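PDB 3B7M: cellulase from Rhodothermus marinus, which hydrolyses internal beta-1,4-glucosidic bonds in cellulose as a family 12 endoglucanase, here an engineered variant of the thermostable parent enzyme. Local coordinates for residues M116-K121 with V125-S130; R131-E136 with W142-A147; T195-F200 with A204-A209; N153-V158 with R181-P186; Q32-G37 with F43-A48. One frame throughout, in Å; residues are numbered along the deposited sequence. Where two conformers were deposited one is given.

Contact 1 of 5, residues M116-K121 with V125-S130; sequences MIWLNK and VMPIGS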
# COMPACT_ATOMS: atom_id res chain seq x y z
N MET A 116 4.32 -4.54 -2.62
CA MET A 116 4.19 -3.89 -1.32
C MET A 116 5.53 -3.35 -0.81
O MET A 116 6.59 -3.94 -1.03
CB MET A 116 3.62 -4.85 -0.27
CG MET A 116 2.31 -5.53 -0.67
SD MET A 116 1.44 -6.17 0.79
CE MET A 116 0.71 -4.65 1.40
N ILE A 117 5.46 -2.22 -0.12
CA ILE A 117 6.64 -1.64 0.52
C ILE A 117 6.23 -1.34 1.94
O ILE A 117 5.38 -0.48 2.18
CB ILE A 117 7.10 -0.38 -0.21
CG1 ILE A 117 7.34 -0.70 -1.69
CG2 ILE A 117 8.34 0.24 0.47
CD1 ILE A 117 7.64 0.52 -2.57
N TRP A 118 6.83 -2.07 2.88
CA TRP A 118 6.53 -1.96 4.29
C TRP A 118 7.53 -1.01 4.93
O TRP A 118 8.74 -1.23 4.85
CB TRP A 118 6.65 -3.33 4.97
CG TRP A 118 5.62 -4.36 4.59
CD1 TRP A 118 5.04 -4.53 3.36
CD2 TRP A 118 5.09 -5.40 5.43
NE1 TRP A 118 4.16 -5.59 3.39
CE2 TRP A 118 4.18 -6.14 4.65
CE3 TRP A 118 5.28 -5.75 6.77
CZ2 TRP A 118 3.47 -7.23 5.17
CZ3 TRP A 118 4.58 -6.83 7.28
CH2 TRP A 118 3.68 -7.56 6.48
N LEU A 119 7.01 0.03 5.56
CA LEU A 119 7.83 1.06 6.19
C LEU A 119 7.91 0.88 7.71
O LEU A 119 8.89 1.30 8.34
CB LEU A 119 7.27 2.45 5.86
CG LEU A 119 7.26 2.82 4.36
CD1 LEU A 119 6.73 4.23 4.19
CD2 LEU A 119 8.66 2.71 3.77
N ASN A 120 6.87 0.28 8.28
CA ASN A 120 6.75 0.13 9.73
C ASN A 120 5.73 -0.95 10.04
O ASN A 120 4.94 -1.33 9.18
CB ASN A 120 6.35 1.46 10.38
CG ASN A 120 6.99 1.69 11.76
OD1 ASN A 120 7.34 2.82 12.11
ND2 ASN A 120 7.13 0.64 12.53
N LYS A 121 5.77 -1.43 11.28
CA LYS A 121 4.79 -2.38 11.80
C LYS A 121 4.87 -2.47 13.33
O LYS A 121 5.80 -1.96 13.94
CB LYS A 121 5.01 -3.79 11.21
CG LYS A 121 6.36 -4.44 11.57
CD LYS A 121 6.57 -5.73 10.80
CE LYS A 121 7.70 -6.56 11.40
NZ LYS A 121 7.74 -7.93 10.81
N VAL A 125 3.56 -9.37 12.93
CA VAL A 125 3.05 -9.53 11.56
C VAL A 125 4.14 -9.67 10.50
O VAL A 125 5.12 -8.93 10.51
CB VAL A 125 2.03 -8.42 11.16
CG1 VAL A 125 0.82 -8.49 12.08
CG2 VAL A 125 2.66 -7.05 11.23
N MET A 126 3.95 -10.63 9.60
CA MET A 126 4.89 -10.86 8.51
C MET A 126 4.22 -10.87 7.13
O MET A 126 3.00 -11.06 7.03
CB MET A 126 5.68 -12.16 8.73
CG MET A 126 6.54 -12.17 9.98
SD MET A 126 7.55 -13.66 10.05
CE MET A 126 7.46 -14.01 11.81
N PRO A 127 5.02 -10.66 6.06
CA PRO A 127 4.45 -10.65 4.71
C PRO A 127 3.91 -12.01 4.27
O PRO A 127 4.19 -13.04 4.89
CB PRO A 127 5.64 -10.24 3.83
CG PRO A 127 6.66 -9.67 4.77
CD PRO A 127 6.47 -10.40 6.04
N ILE A 128 3.13 -11.99 3.20
CA ILE A 128 2.73 -13.21 2.54
C ILE A 128 3.87 -13.61 1.60
O ILE A 128 4.29 -12.81 0.75
CB ILE A 128 1.40 -13.01 1.77
CG1 ILE A 128 0.29 -12.61 2.75
CG2 ILE A 128 1.00 -14.27 0.99
CD1 ILE A 128 -1.02 -12.20 2.08
N GLY A 129 4.40 -14.81 1.79
CA GLY A 129 5.44 -15.33 0.89
C GLY A 129 6.66 -15.87 1.61
O GLY A 129 6.66 -16.00 2.84
N SER A 130 7.68 -16.18 0.82
CA SER A 130 8.95 -16.70 1.29
C SER A 130 10.00 -15.57 1.22
O SER A 130 10.00 -14.79 0.25
CB SER A 130 9.36 -17.93 0.43
OG SER A 130 8.26 -18.79 0.08

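Contact 2 of 5, residues R131-E136 with W142-A147; sequences RVATVE and WEVWYA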
# COMPACT_ATOMS: atom_id res chain seq x y z
N ARG A 131 10.89 -15.50 2.21
CA ARG A 131 11.96 -14.51 2.21
C ARG A 131 13.07 -14.94 1.25
O ARG A 131 13.70 -15.98 1.46
CB ARG A 131 12.50 -14.32 3.64
CG ARG A 131 13.79 -13.48 3.74
CD ARG A 131 13.98 -12.91 5.15
NE ARG A 131 13.60 -13.85 6.19
CZ ARG A 131 13.33 -13.51 7.45
NH1 ARG A 131 13.41 -12.24 7.83
NH2 ARG A 131 12.99 -14.44 8.33
N VAL A 132 13.32 -14.15 0.20
CA VAL A 132 14.19 -14.59 -0.90
C VAL A 132 15.52 -13.86 -1.01
O VAL A 132 16.46 -14.39 -1.61
CB VAL A 132 13.49 -14.57 -2.30
CG1 VAL A 132 12.40 -15.64 -2.36
CG2 VAL A 132 12.91 -13.21 -2.61
N ALA A 133 15.61 -12.64 -0.47
CA ALA A 133 16.80 -11.83 -0.65
C ALA A 133 16.81 -10.61 0.26
O ALA A 133 15.83 -10.32 0.97
CB ALA A 133 16.91 -11.38 -2.11
N THR A 134 17.93 -9.91 0.23
CA THR A 134 18.08 -8.58 0.81
C THR A 134 18.66 -7.73 -0.29
O THR A 134 19.50 -8.19 -1.07
CB THR A 134 19.03 -8.61 2.02
OG1 THR A 134 18.55 -9.56 2.97
CG2 THR A 134 19.08 -7.27 2.70
N VAL A 135 18.19 -6.49 -0.38
CA VAL A 135 18.63 -5.58 -1.43
C VAL A 135 18.80 -4.16 -0.87
O VAL A 135 18.11 -3.77 0.08
CB VAL A 135 17.66 -5.62 -2.66
CG1 VAL A 135 16.30 -5.01 -2.34
CG2 VAL A 135 18.26 -4.95 -3.88
N GLU A 136 19.73 -3.42 -1.45
CA GLU A 136 19.90 -2.01 -1.16
C GLU A 136 19.18 -1.20 -2.24
O GLU A 136 19.53 -1.29 -3.41
CB GLU A 136 21.38 -1.66 -1.12
CG GLU A 136 21.68 -0.29 -0.53
CD GLU A 136 21.74 -0.30 0.99
OE1 GLU A 136 21.82 -1.41 1.58
OE2 GLU A 136 21.71 0.80 1.59
N TRP A 142 16.37 -3.54 2.39
CA TRP A 142 15.02 -4.12 2.34
C TRP A 142 15.12 -5.64 2.27
O TRP A 142 15.97 -6.15 1.53
CB TRP A 142 14.28 -3.62 1.10
CG TRP A 142 14.28 -2.13 0.98
CD1 TRP A 142 15.28 -1.34 0.47
CD2 TRP A 142 13.25 -1.24 1.40
NE1 TRP A 142 14.93 -0.02 0.55
CE2 TRP A 142 13.68 0.07 1.12
CE3 TRP A 142 11.99 -1.43 1.99
CZ2 TRP A 142 12.90 1.19 1.39
CZ3 TRP A 142 11.21 -0.31 2.28
CH2 TRP A 142 11.67 0.98 1.97
N GLU A 143 14.29 -6.34 3.03
CA GLU A 143 14.08 -7.77 2.82
C GLU A 143 13.07 -7.92 1.70
O GLU A 143 12.07 -7.18 1.65
CB GLU A 143 13.48 -8.46 4.04
CG GLU A 143 14.20 -8.32 5.35
CD GLU A 143 13.44 -9.03 6.49
OE1 GLU A 143 12.17 -8.99 6.50
OE2 GLU A 143 14.13 -9.61 7.36
N VAL A 144 13.31 -8.89 0.82
CA VAL A 144 12.42 -9.17 -0.29
C VAL A 144 11.70 -10.47 0.02
O VAL A 144 12.33 -11.47 0.35
CB VAL A 144 13.19 -9.29 -1.64
CG1 VAL A 144 12.22 -9.46 -2.82
CG2 VAL A 144 14.09 -8.06 -1.87
N TRP A 145 10.37 -10.42 -0.07
CA TRP A 145 9.53 -11.58 0.14
C TRP A 145 8.76 -11.81 -1.16
O TRP A 145 8.35 -10.85 -1.82
CB TRP A 145 8.55 -11.35 1.29
CG TRP A 145 9.20 -11.14 2.63
CD1 TRP A 145 9.89 -10.02 3.05
CD2 TRP A 145 9.24 -12.06 3.72
NE1 TRP A 145 10.34 -10.20 4.33
CE2 TRP A 145 9.95 -11.44 4.77
CE3 TRP A 145 8.74 -13.35 3.92
CZ2 TRP A 145 10.18 -12.07 6.00
CZ3 TRP A 145 8.97 -13.98 5.14
CH2 TRP A 145 9.68 -13.34 6.16
N TYR A 146 8.55 -13.07 -1.49
CA TYR A 146 7.85 -13.41 -2.72
C TYR A 146 6.85 -14.55 -2.51
O TYR A 146 7.17 -15.56 -1.89
CB TYR A 146 8.84 -13.76 -3.84
CG TYR A 146 8.17 -14.13 -5.14
CD1 TYR A 146 7.49 -13.17 -5.88
CD2 TYR A 146 8.20 -15.45 -5.62
CE1 TYR A 146 6.86 -13.49 -7.07
CE2 TYR A 146 7.56 -15.78 -6.83
CZ TYR A 146 6.90 -14.79 -7.55
OH TYR A 146 6.26 -15.07 -8.73
N ALA A 147 5.65 -14.34 -3.04
CA ALA A 147 4.58 -15.34 -3.02
C ALA A 147 4.05 -15.55 -4.42
O ALA A 147 3.69 -14.58 -5.12
CB ALA A 147 3.46 -14.91 -2.10

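Contact 3 of 5, residues T195-F200 with A204-A209; sequences TGFELF and AGLRSA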
# COMPACT_ATOMS: atom_id res chain seq x y z
N THR A 195 -1.26 3.79 -0.34
CA THR A 195 -0.60 3.54 0.93
C THR A 195 -1.62 3.63 2.07
O THR A 195 -2.65 4.28 1.94
CB THR A 195 0.56 4.50 1.18
OG1 THR A 195 1.43 3.93 2.17
CG2 THR A 195 0.05 5.88 1.66
N GLY A 196 -1.32 2.95 3.17
CA GLY A 196 -2.17 2.96 4.35
C GLY A 196 -1.70 1.89 5.32
O GLY A 196 -0.52 1.55 5.36
N PHE A 197 -2.64 1.36 6.10
CA PHE A 197 -2.30 0.45 7.17
C PHE A 197 -3.07 -0.85 7.00
O PHE A 197 -4.29 -0.84 6.92
CB PHE A 197 -2.60 1.11 8.52
CG PHE A 197 -2.02 2.49 8.67
CD1 PHE A 197 -0.70 2.67 9.06
CD2 PHE A 197 -2.78 3.62 8.39
CE1 PHE A 197 -0.16 3.95 9.20
CE2 PHE A 197 -2.24 4.89 8.50
CZ PHE A 197 -0.93 5.06 8.91
N GLU A 198 -2.35 -1.97 6.92
CA GLU A 198 -2.98 -3.28 6.97
C GLU A 198 -3.22 -3.59 8.45
O GLU A 198 -2.26 -3.67 9.22
CB GLU A 198 -2.08 -4.36 6.35
CG GLU A 198 -1.92 -4.27 4.84
CD GLU A 198 -1.43 -5.58 4.22
OE1 GLU A 198 -0.40 -6.12 4.67
OE2 GLU A 198 -2.08 -6.05 3.26
N LEU A 199 -4.49 -3.71 8.84
CA LEU A 199 -4.87 -3.93 10.24
C LEU A 199 -5.16 -5.39 10.52
O LEU A 199 -5.88 -6.05 9.77
CB LEU A 199 -6.09 -3.06 10.62
CG LEU A 199 -5.93 -1.55 10.43
CD1 LEU A 199 -7.16 -0.81 10.93
CD2 LEU A 199 -4.66 -1.05 11.15
N PHE A 200 -4.56 -5.91 11.58
CA PHE A 200 -4.84 -7.28 12.01
C PHE A 200 -5.62 -7.23 13.32
O PHE A 200 -6.72 -7.77 13.40
CB PHE A 200 -3.56 -8.11 12.15
CG PHE A 200 -2.84 -8.34 10.85
CD1 PHE A 200 -2.09 -7.32 10.25
CD2 PHE A 200 -2.91 -9.58 10.21
CE1 PHE A 200 -1.41 -7.54 9.05
CE2 PHE A 200 -2.24 -9.80 9.01
CZ PHE A 200 -1.49 -8.78 8.43
N ALA A 204 -6.50 1.76 16.19
CA ALA A 204 -6.98 3.12 16.50
C ALA A 204 -5.84 4.05 16.90
O ALA A 204 -5.02 3.69 17.75
CB ALA A 204 -8.08 3.10 17.59
N GLY A 205 -5.80 5.22 16.28
CA GLY A 205 -4.78 6.22 16.57
C GLY A 205 -3.73 6.33 15.48
O GLY A 205 -2.98 7.29 15.45
N LEU A 206 -3.67 5.36 14.57
CA LEU A 206 -2.76 5.46 13.43
C LEU A 206 -3.16 6.64 12.55
O LEU A 206 -4.34 6.90 12.36
CB LEU A 206 -2.79 4.17 12.61
CG LEU A 206 -2.04 2.96 13.17
CD1 LEU A 206 -2.39 1.75 12.32
CD2 LEU A 206 -0.54 3.21 13.19
N ARG A 207 -2.17 7.36 12.02
CA ARG A 207 -2.45 8.53 11.20
C ARG A 207 -1.66 8.47 9.87
O ARG A 207 -0.49 8.06 9.83
CB ARG A 207 -2.09 9.79 11.96
CG ARG A 207 -2.86 11.02 11.58
CD ARG A 207 -2.62 12.16 12.59
NE ARG A 207 -1.56 13.06 12.14
CZ ARG A 207 -1.68 13.89 11.10
NH1 ARG A 207 -2.81 13.92 10.39
NH2 ARG A 207 -0.66 14.68 10.77
N SER A 208 -2.33 8.87 8.79
CA SER A 208 -1.70 9.00 7.49
C SER A 208 -1.76 10.47 7.09
O SER A 208 -2.82 11.10 7.21
CB SER A 208 -2.43 8.14 6.46
OG SER A 208 -2.05 8.50 5.14
N ALA A 209 -0.63 11.02 6.65
CA ALA A 209 -0.55 12.44 6.28
C ALA A 209 0.41 12.70 5.14
O ALA A 209 1.32 11.91 4.89
CB ALA A 209 -0.16 13.31 7.49

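Contact 4 of 5, residues N153-V158 with R181-P186; sequences NVISYV and RGYIRP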
# COMPACT_ATOMS: atom_id res chain seq x y z
N ASN A 153 1.08 -12.78 -8.25
CA ASN A 153 2.33 -12.61 -7.51
C ASN A 153 2.23 -11.49 -6.48
O ASN A 153 1.73 -10.42 -6.78
CB ASN A 153 3.49 -12.23 -8.45
CG ASN A 153 3.75 -13.25 -9.54
OD1 ASN A 153 3.22 -14.37 -9.51
ND2 ASN A 153 4.59 -12.87 -10.50
N VAL A 154 2.71 -11.75 -5.26
CA VAL A 154 2.89 -10.71 -4.26
C VAL A 154 4.38 -10.56 -3.95
O VAL A 154 5.03 -11.52 -3.52
CB VAL A 154 2.14 -11.00 -2.92
CG1 VAL A 154 2.18 -9.76 -2.02
CG2 VAL A 154 0.70 -11.44 -3.18
N ILE A 155 4.91 -9.36 -4.19
CA ILE A 155 6.31 -9.03 -3.89
C ILE A 155 6.28 -7.98 -2.80
O ILE A 155 5.65 -6.93 -2.97
CB ILE A 155 7.08 -8.49 -5.14
CG1 ILE A 155 6.80 -9.33 -6.40
CG2 ILE A 155 8.60 -8.41 -4.87
CD1 ILE A 155 5.91 -8.64 -7.44
N SER A 156 6.94 -8.26 -1.68
CA SER A 156 6.99 -7.32 -0.56
C SER A 156 8.42 -6.95 -0.21
O SER A 156 9.27 -7.83 -0.07
CB SER A 156 6.33 -7.92 0.69
OG SER A 156 5.00 -8.34 0.43
N TYR A 157 8.66 -5.65 -0.08
CA TYR A 157 9.94 -5.11 0.38
C TYR A 157 9.72 -4.56 1.77
O TYR A 157 8.85 -3.71 1.97
CB TYR A 157 10.42 -4.00 -0.57
CG TYR A 157 10.73 -4.48 -1.97
CD1 TYR A 157 9.70 -4.64 -2.92
CD2 TYR A 157 12.03 -4.79 -2.35
CE1 TYR A 157 9.99 -5.10 -4.21
CE2 TYR A 157 12.33 -5.25 -3.63
CZ TYR A 157 11.31 -5.41 -4.56
OH TYR A 157 11.62 -5.85 -5.82
N VAL A 158 10.47 -5.07 2.74
CA VAL A 158 10.30 -4.70 4.14
C VAL A 158 11.57 -4.00 4.62
O VAL A 158 12.63 -4.62 4.69
CB VAL A 158 9.99 -5.94 5.03
CG1 VAL A 158 9.70 -5.53 6.46
CG2 VAL A 158 8.80 -6.72 4.47
N ARG A 181 14.11 -9.41 -11.18
CA ARG A 181 13.89 -10.71 -10.55
C ARG A 181 12.93 -11.64 -11.30
O ARG A 181 12.80 -12.81 -10.94
CB ARG A 181 13.43 -10.53 -9.11
CG ARG A 181 14.42 -9.77 -8.27
CD ARG A 181 14.00 -9.71 -6.82
NE ARG A 181 14.96 -8.87 -6.11
CZ ARG A 181 16.10 -9.31 -5.60
NH1 ARG A 181 16.43 -10.59 -5.67
NH2 ARG A 181 16.92 -8.45 -5.01
N GLY A 182 12.26 -11.10 -12.31
CA GLY A 182 11.30 -11.86 -13.13
C GLY A 182 9.87 -11.81 -12.63
O GLY A 182 8.98 -12.41 -13.22
N TYR A 183 9.64 -11.08 -11.54
CA TYR A 183 8.33 -11.05 -10.89
C TYR A 183 7.31 -10.13 -11.59
O TYR A 183 6.10 -10.35 -11.48
CB TYR A 183 8.47 -10.61 -9.42
CG TYR A 183 9.44 -11.41 -8.56
CD1 TYR A 183 9.67 -12.77 -8.79
CD2 TYR A 183 10.11 -10.80 -7.50
CE1 TYR A 183 10.56 -13.49 -7.98
CE2 TYR A 183 10.98 -11.51 -6.68
CZ TYR A 183 11.20 -12.85 -6.93
OH TYR A 183 12.07 -13.54 -6.13
N ILE A 184 7.81 -9.10 -12.27
CA ILE A 184 6.97 -8.17 -13.02
C ILE A 184 7.47 -8.13 -14.47
O ILE A 184 8.67 -8.10 -14.71
CB ILE A 184 6.95 -6.75 -12.38
CG1 ILE A 184 6.17 -6.78 -11.06
CG2 ILE A 184 6.34 -5.70 -13.31
CD1 ILE A 184 6.37 -5.58 -10.21
N ARG A 185 6.53 -8.17 -15.41
CA ARG A 185 6.86 -8.03 -16.82
C ARG A 185 6.82 -6.56 -17.20
O ARG A 185 5.93 -5.83 -16.76
CB ARG A 185 5.88 -8.85 -17.67
CG ARG A 185 6.26 -10.32 -17.84
CD ARG A 185 6.74 -10.56 -19.26
NE ARG A 185 7.72 -11.64 -19.36
CZ ARG A 185 9.04 -11.45 -19.40
NH1 ARG A 185 9.54 -10.22 -19.33
NH2 ARG A 185 9.87 -12.49 -19.49
N PRO A 186 7.79 -6.11 -18.03
CA PRO A 186 7.90 -4.73 -18.52
C PRO A 186 6.67 -4.25 -19.30
O PRO A 186 6.39 -3.06 -19.30
CB PRO A 186 9.10 -4.78 -19.46
CG PRO A 186 9.84 -5.98 -19.07
CD PRO A 186 8.86 -6.96 -18.58

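Contact 5 of 5, residues Q32-G37 with F43-A48; sequences QCIEVG and FTITRA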
# COMPACT_ATOMS: atom_id res chain seq x y z
N GLN A 32 -14.91 -0.20 12.10
CA GLN A 32 -13.80 0.73 11.88
C GLN A 32 -14.28 2.06 11.38
O GLN A 32 -15.15 2.10 10.50
CB GLN A 32 -12.81 0.13 10.87
CG GLN A 32 -11.64 1.03 10.48
CD GLN A 32 -10.81 0.40 9.37
OE1 GLN A 32 -10.18 -0.63 9.59
NE2 GLN A 32 -10.86 0.98 8.18
N CYS A 33 -13.71 3.15 11.91
CA CYS A 33 -13.94 4.50 11.39
C CYS A 33 -12.62 5.22 11.10
O CYS A 33 -11.65 5.05 11.82
CB CYS A 33 -14.74 5.37 12.37
SG CYS A 33 -16.30 4.68 12.94
N ILE A 34 -12.60 6.00 10.03
CA ILE A 34 -11.47 6.90 9.78
C ILE A 34 -12.00 8.32 9.63
O ILE A 34 -13.09 8.53 9.10
CB ILE A 34 -10.64 6.49 8.54
CG1 ILE A 34 -11.53 6.43 7.29
CG2 ILE A 34 -9.97 5.16 8.78
CD1 ILE A 34 -10.76 6.19 5.99
N GLU A 35 -11.25 9.28 10.14
CA GLU A 35 -11.58 10.68 9.98
C GLU A 35 -10.71 11.25 8.88
O GLU A 35 -9.47 11.17 8.95
CB GLU A 35 -11.35 11.43 11.28
CG GLU A 35 -11.69 12.88 11.18
CD GLU A 35 -11.36 13.62 12.43
OE1 GLU A 35 -12.06 13.42 13.45
OE2 GLU A 35 -10.40 14.40 12.39
N VAL A 36 -11.35 11.78 7.84
CA VAL A 36 -10.67 12.17 6.62
C VAL A 36 -10.71 13.68 6.42
O VAL A 36 -11.78 14.29 6.50
CB VAL A 36 -11.33 11.50 5.36
CG1 VAL A 36 -10.50 11.75 4.11
CG2 VAL A 36 -11.50 9.99 5.57
N GLY A 37 -9.54 14.26 6.13
CA GLY A 37 -9.45 15.65 5.68
C GLY A 37 -9.66 15.68 4.18
O GLY A 37 -8.87 15.10 3.44
N PHE A 43 -5.70 11.14 6.99
CA PHE A 43 -6.69 10.45 7.80
C PHE A 43 -6.16 9.87 9.10
O PHE A 43 -4.98 9.53 9.21
CB PHE A 43 -7.49 9.41 6.98
CG PHE A 43 -6.69 8.22 6.52
CD1 PHE A 43 -6.58 7.08 7.32
CD2 PHE A 43 -6.07 8.23 5.28
CE1 PHE A 43 -5.85 5.99 6.90
CE2 PHE A 43 -5.35 7.13 4.84
CZ PHE A 43 -5.25 6.00 5.65
N THR A 44 -7.05 9.79 10.08
CA THR A 44 -6.76 9.18 11.37
C THR A 44 -7.75 8.05 11.57
O THR A 44 -8.94 8.23 11.36
CB THR A 44 -6.96 10.20 12.51
OG1 THR A 44 -6.09 11.32 12.29
CG2 THR A 44 -6.66 9.57 13.91
N ILE A 45 -7.24 6.88 11.95
CA ILE A 45 -8.12 5.80 12.37
C ILE A 45 -8.65 6.09 13.79
O ILE A 45 -7.90 6.04 14.77
CB ILE A 45 -7.41 4.43 12.29
CG1 ILE A 45 -6.74 4.29 10.91
CG2 ILE A 45 -8.42 3.30 12.53
CD1 ILE A 45 -5.91 3.03 10.72
N THR A 46 -9.93 6.41 13.88
CA THR A 46 -10.54 6.80 15.15
C THR A 46 -11.16 5.60 15.86
O THR A 46 -11.38 5.63 17.07
CB THR A 46 -11.64 7.87 14.96
OG1 THR A 46 -12.57 7.38 14.00
CG2 THR A 46 -11.05 9.19 14.47
N ARG A 47 -11.45 4.55 15.09
CA ARG A 47 -12.06 3.33 15.60
C ARG A 47 -11.57 2.11 14.83
O ARG A 47 -11.54 2.11 13.61
CB ARG A 47 -13.58 3.44 15.51
CG ARG A 47 -14.34 2.26 16.09
CD ARG A 47 -15.50 2.75 16.96
NE ARG A 47 -16.75 2.99 16.24
CZ ARG A 47 -17.39 4.16 16.18
NH1 ARG A 47 -16.89 5.26 16.75
NH2 ARG A 47 -18.55 4.25 15.52
N ALA A 48 -11.19 1.06 15.55
CA ALA A 48 -10.77 -0.18 14.93
C ALA A 48 -10.89 -1.29 15.95
O ALA A 48 -10.12 -1.36 16.90
CB ALA A 48 -9.35 -0.07 14.40

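Contact 1 of 5, residues M116-K121 with V125-S130
P127 lies over one face of the W118 indole, where strand 112-122 of the larger sheet in this jelly-roll sandwich is crossed by the loop that follows it. The proline meets the six-membered ring with CG 4.1 Å from its centroid and only 14° off the normal, a CH-pi contact. A rigid pyrrolidine ring, without an amide hydrogen to satisfy, suits such a lid. W118 keeps CG beside its own backbone N (chi1 -68°), which carries the indole toward the loop. Its outer corner reaches the chain there, W118 CH2 being 3.4 Å from P127 N, while V125 O lies near the ring plane at the edge, 3.9 Å from W118 CZ3. V158, on the adjacent strand 152-159, also touches both the tryptophan and the proline. Farther along, K121 and V125 pass each other in opposite directions. Beyond CG the lysine is extended, long enough to deliver its amine to the loop backbone almost head-on: K121 NZ donates to V125 O at 2.8 Å, with a C=O...N angle of 163°. An alanine in place of K121 removes the amine and outer methylenes, which is likely to leave the V125 carbonyl without this donor and the loop freer to shift. On the way to the bond the lysine lies along the valine, K121 CD 4.1 Å and K121 CB 4.0 Å from V125 CG2.

Contact 2 of 5, residues R131-E136 with W142-A147
R131 and E143 form a salt bridge between neighbouring strands, and the carboxylate has a second donor in W145. R131 NH1 meets E143 OE2 at 2.8 Å, with the oxygen in the guanidinium plane but the nitrogen well above the carboxylate plane; the two planes stand 87° apart. The N-H...O angle of 133° makes this a bent bond. The other oxygen, E143 OE1, takes the indole hydrogen of W145 NE1 at 3.1 Å, so each carboxylate oxygen has a donor and the glutamate is held against rotation. The arginine can reach across because CG stands anti to the backbone N (chi1 170°) and the chain then bends at chi3. On the way its CB sits over the W145 six-membered ring, 3.7 Å from the centroid, and farther out W145 CZ2 lies over a face of the guanidinium. Main-chain polar groups pair as well: V135 N with W142 O and W142 N with V135 O, each 2.9 Å, while V132 N gives to V144 O and V144 N to A133 O. The W142 indole NE1 is satisfied by L137 O, at the end of strand 130-137. On the other face, V135 CG1 packs on V144 CG2 at 3.8 Å, beta-branched residues fitting extended strands. V132 and A133 both oppose V144, a classic beta bulge, in an antiparallel beta hairpin whose strand 130-137 is outermost in the larger sheet.

Contact 3 of 5, residues T195-F200 with A204-A209
L206 sits squarely over the F197 ring: its CB stands 4.1 Å from the ring centroid and only 4° off the normal, a CH-pi contact above the ring centre. F197 turns CG to the side of its backbone N (chi1 -50°), which swings the ring off strand 189-199 to meet the leucine. The branches of L206 spread along the same ring, CD1 coming within 3.7 Å of F197 CG. That methyl also meets L199 CD2 at 3.8 Å, the two leucines passing in opposite directions, so one branched residue serves two partners. At the ring's outer edge F197 CZ lies 3.2 Å from R207 O, close to the ring plane, where the positive rim of an aromatic ring suits a carbonyl oxygen. Next to it S208 CB is 3.8 Å from F197 CE2. With chi1 at 166°, the serine hydroxyl turns beside its own carbonyl carbon and bonds to the indole NE1 of W82, a polar group small enough for this buried place. The ring thus joins the two sheets of the sandwich: strand 189-199 belongs to the larger and strand 207-215 to the smaller, with I45 of strand 43-48 and W82 and L84 of strand 78-85 around F197.

Contact 4 of 5, residues N153-V158 with R181-P186
I155 packs on Y183 just past the Schellman motif at G182, in the loop that leaves helix 171-181 and lies along strand 152-159. The tight part is apolar: I155 CG1 lies 3.7 Å from Y183 CB and its CG2 meets the ring at Y183 CD2. Beside it N153 ND2 donates to Y183 O at 3.1 Å; the nitrogen sits in the carbonyl plane on a lone pair of that oxygen, which in turn lies close to the plane of the asparagine amide. With N153 replaced by an alanine, the Y183 carbonyl would probably lose this donor and the loop end be less firmly tied to the strand. Toward solvent the contact thins out. G182, whose positive phi of 91° suits a residue lacking CB, is exposed, and the tyrosine is only partly covered, its ring stacking on Y146 of strand 140-148. A branched isoleucine can meet both loop residues at once: beyond the tyrosine, I155 CD1 reaches I184 CG1 at 4.1 Å.

Contact 5 of 5, residues Q32-G37 with F43-A48
C33 and R47 meet through both backbone and side chains in the antiparallel hairpin of strands 32-37 and 43-48. Among the main-chain bonds, C33 N gives to R47 O at 2.9 Å, and E35 and T44 exchange two more. T46 and R47 both oppose C33 in a classic bulge: C33 O accepts T46 N at 3.0 Å and, weakly, R47 N at 3.3 Å. The apolar contacts gather on the face of I34, V36, F43 and I45, where I34 CG2 touches I45 CG1 at 4.0 Å and F43 CD1 at 4.2 Å; these bulky residues suit the side turned to the larger sheet. On the other face, R47 bends at chi2 and chi3 to bring its guanidinium over the sulfur, with C33 SG 3.5 Å from R47 CZ. That sulfur forms a disulfide with C6, and T46 OG1 hydrogen-bonds to E4. Mostly apolar groups therefore line the inward face, while a disulfide covered by an arginine ties the hairpin covalently to C6, just past the outermost strand 2-5.

Contacts 1, 2 and 4 cluster at one end of the larger sheet. The centre of contact 2 lies about 10 Å from those of both contact 1 and contact 4, and strands 112-122, 152-159, 140-148 and 130-137 run side by side through them. Contacts 3 and 5, with centres about 9 Å apart, lie on the far part of the fold, contact 5 in the smaller sheet and contact 3 bridging the two; S208 N meets F43 O at 2.8 Å. Contacts 2 and 5 are farthest apart, about 32 Å between centres. Contact 1 links the two groups, since V125 CG1 touches F200 CD1 at 3.6 Å. In family 12 enzymes the concave face of the larger sheet forms the substrate cleft; W118, beside E198, probably faces it.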